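Long-range contact in putative D-lactate dehydrogenase (Chlamydomonas reinhardtii, PDB 4ZGS), which reduces pyruvate, probably to D-lactate with a nicotinamide cofactor, as a chloroplast enzyme of algal fermentation in the D-isomer specific 2-hydroxyacid dehydrogenase family: residues R177-G182 / M231-T236. Numbering follows the deposited sequence.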
loop_
_atom_site.group_PDB
_atom_site.type_symbol
_atom_site.label_atom_id
_atom_site.label_comp_id
_atom_site.label_asym_id
_atom_site.label_seq_id
_atom_site.Cartn_x
_atom_site.Cartn_y
_atom_site.Cartn_z
ATOM N N ARG A 177 24.684 15.978 6.796
ATOM C CA ARG A 177 25.415 17.159 7.240
ATOM C C ARG A 177 26.632 17.535 6.413
ATOM O O ARG A 177 26.771 18.687 6.035
ATOM C CB ARG A 177 25.890 17.068 8.693
ATOM C CG ARG A 177 26.584 18.394 9.052
ATOM C CD ARG A 177 26.740 18.701 10.538
ATOM N NE ARG A 177 27.262 20.057 10.709
ATOM C CZ ARG A 177 27.469 20.663 11.875
ATOM N NH1 ARG A 177 27.197 20.041 13.018
ATOM N NH2 ARG A 177 27.932 21.910 11.882
ATOM N N HIS A 178 27.566 16.643 6.180
ATOM C CA HIS A 178 28.729 17.150 5.453
ATOM C C HIS A 178 28.783 16.778 3.967
ATOM O O HIS A 178 29.805 16.955 3.323
ATOM C CB HIS A 178 29.994 16.779 6.218
ATOM C CG HIS A 178 30.098 17.496 7.528
ATOM N ND1 HIS A 178 29.763 16.912 8.731
ATOM C CD2 HIS A 178 30.458 18.766 7.818
ATOM C CE1 HIS A 178 29.934 17.783 9.708
ATOM N NE2 HIS A 178 30.354 18.917 9.180
ATOM N N LYS A 179 27.694 16.227 3.440
ATOM C CA LYS A 179 27.641 15.785 2.046
ATOM C C LYS A 179 27.824 16.895 0.999
ATOM O O LYS A 179 27.426 18.041 1.213
ATOM C CB LYS A 179 26.308 15.082 1.797
ATOM C CG LYS A 179 26.069 13.910 2.723
ATOM C CD LYS A 179 27.212 12.917 2.581
ATOM C CE LYS A 179 27.223 11.896 3.714
ATOM N NZ LYS A 179 26.126 10.890 3.558
ATOM N N VAL A 180 28.430 16.532 -0.129
ATOM C CA VAL A 180 28.599 17.425 -1.263
ATOM C C VAL A 180 27.360 17.405 -2.162
ATOM O O VAL A 180 26.948 16.348 -2.644
ATOM C CB VAL A 180 29.781 17.034 -2.115
ATOM C CG1 VAL A 180 29.879 17.958 -3.324
ATOM C CG2 VAL A 180 31.046 17.059 -1.300
ATOM N N VAL A 181 26.799 18.588 -2.385
ATOM C CA VAL A 181 25.578 18.824 -3.132
ATOM C C VAL A 181 25.783 19.744 -4.329
ATOM O O VAL A 181 26.131 20.907 -4.145
ATOM C CB VAL A 181 24.561 19.475 -2.237
ATOM C CG1 VAL A 181 23.336 19.970 -3.050
ATOM C CG2 VAL A 181 24.226 18.538 -1.103
ATOM N N GLY A 182 25.665 19.206 -5.542
ATOM C CA GLY A 182 25.579 20.011 -6.749
ATOM C C GLY A 182 24.204 20.586 -7.014
ATOM O O GLY A 182 23.250 19.838 -7.193
ATOM N N MET A 231 31.977 15.315 -8.368
ATOM C CA MET A 231 32.167 15.410 -6.924
ATOM C C MET A 231 30.918 15.195 -6.076
ATOM O O MET A 231 31.026 15.052 -4.864
ATOM C CB MET A 231 32.751 16.772 -6.578
ATOM C CG MET A 231 31.801 17.950 -6.809
ATOM S SD MET A 231 32.519 19.513 -6.203
ATOM C CE MET A 231 31.750 20.679 -7.322
ATOM N N SER A 232 29.736 15.165 -6.693
ATOM C CA SER A 232 28.513 15.281 -5.896
ATOM C C SER A 232 27.940 13.973 -5.355
ATOM O O SER A 232 27.832 12.976 -6.071
ATOM C CB SER A 232 27.455 16.021 -6.711
ATOM O OG SER A 232 27.948 17.302 -7.095
ATOM N N ASP A 233 27.550 14.003 -4.084
ATOM C CA ASP A 233 26.800 12.918 -3.461
ATOM C C ASP A 233 25.359 13.044 -3.877
ATOM O O ASP A 233 24.606 12.061 -3.977
ATOM C CB ASP A 233 26.893 12.982 -1.938
ATOM C CG ASP A 233 28.320 12.813 -1.414
ATOM O OD1 ASP A 233 28.972 11.791 -1.752
ATOM O OD2 ASP A 233 28.771 13.691 -0.634
ATOM N N ILE A 234 24.997 14.306 -4.078
ATOM C CA ILE A 234 23.659 14.726 -4.432
ATOM C C ILE A 234 23.681 15.780 -5.523
ATOM O O ILE A 234 24.409 16.787 -5.422
ATOM C CB ILE A 234 22.924 15.319 -3.237
ATOM C CG1 ILE A 234 22.969 14.358 -2.054
ATOM C CG2 ILE A 234 21.513 15.634 -3.626
ATOM C CD1 ILE A 234 22.416 14.962 -0.782
ATOM N N VAL A 235 22.892 15.526 -6.557
ATOM C CA VAL A 235 22.677 16.445 -7.654
ATOM C C VAL A 235 21.201 16.777 -7.757
ATOM O O VAL A 235 20.356 15.873 -7.791
ATOM C CB VAL A 235 23.159 15.867 -8.969
ATOM C CG1 VAL A 235 22.781 16.774 -10.104
ATOM C CG2 VAL A 235 24.669 15.687 -8.924
ATOM N N THR A 236 20.883 18.069 -7.781
ATOM C CA THR A 236 19.496 18.501 -7.902
ATOM C C THR A 236 19.322 19.443 -9.081
ATOM O O THR A 236 19.983 20.474 -9.162
ATOM C CB THR A 236 19.001 19.169 -6.617
ATOM O OG1 THR A 236 17.691 19.691 -6.849
ATOM C CG2 THR A 236 19.907 20.350 -6.236
#
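Val181 and Gly182 pair in parallel with Ile234 and Val235, joining strand 180-184, the first strand of the NAD-binding Rossmann domain, to its inner neighbour 234-237. The buried end is tight and regular. Ile234 O takes Gly182 N at 2.7 Å, and Gly182 O receives Thr236 N almost straight on, with a C=O...donor angle of 177°. On one face Val181 CG2 lies 4.0 Å from Ile234 CD1, the two side chains side by side, and Ile234 packs on Ile147 of helix 136-151. On the other, Ser232 OG, bonded to Leu228 O, sits 3.6 Å from Gly182 CA, close to where a CB would point. Toward the strand starts the contact is less regular and partly exposed to solvent, yet still well bonded. Val180 CG1 rests 3.5 Å from Met231 O. Just before its strand begins, Asp233 reaches back to segment 177-182: its CG stands beside its own N (chi1 -63°), and OD2 accepts Val180 N at 2.9 Å while OD1 forms a salt bridge with Lys258. A leucine in place of Asp233 would probably leave Val180 N without this acceptor and Lys258 without its carboxylate mate. Lys179 lays CD near OD2 but carries NZ away to Glu175 O. Val180 O is gripped twice, by Ile234 N in the carbonyl plane and by Asp233 N, tilted 25° from it, at 2.8 Å.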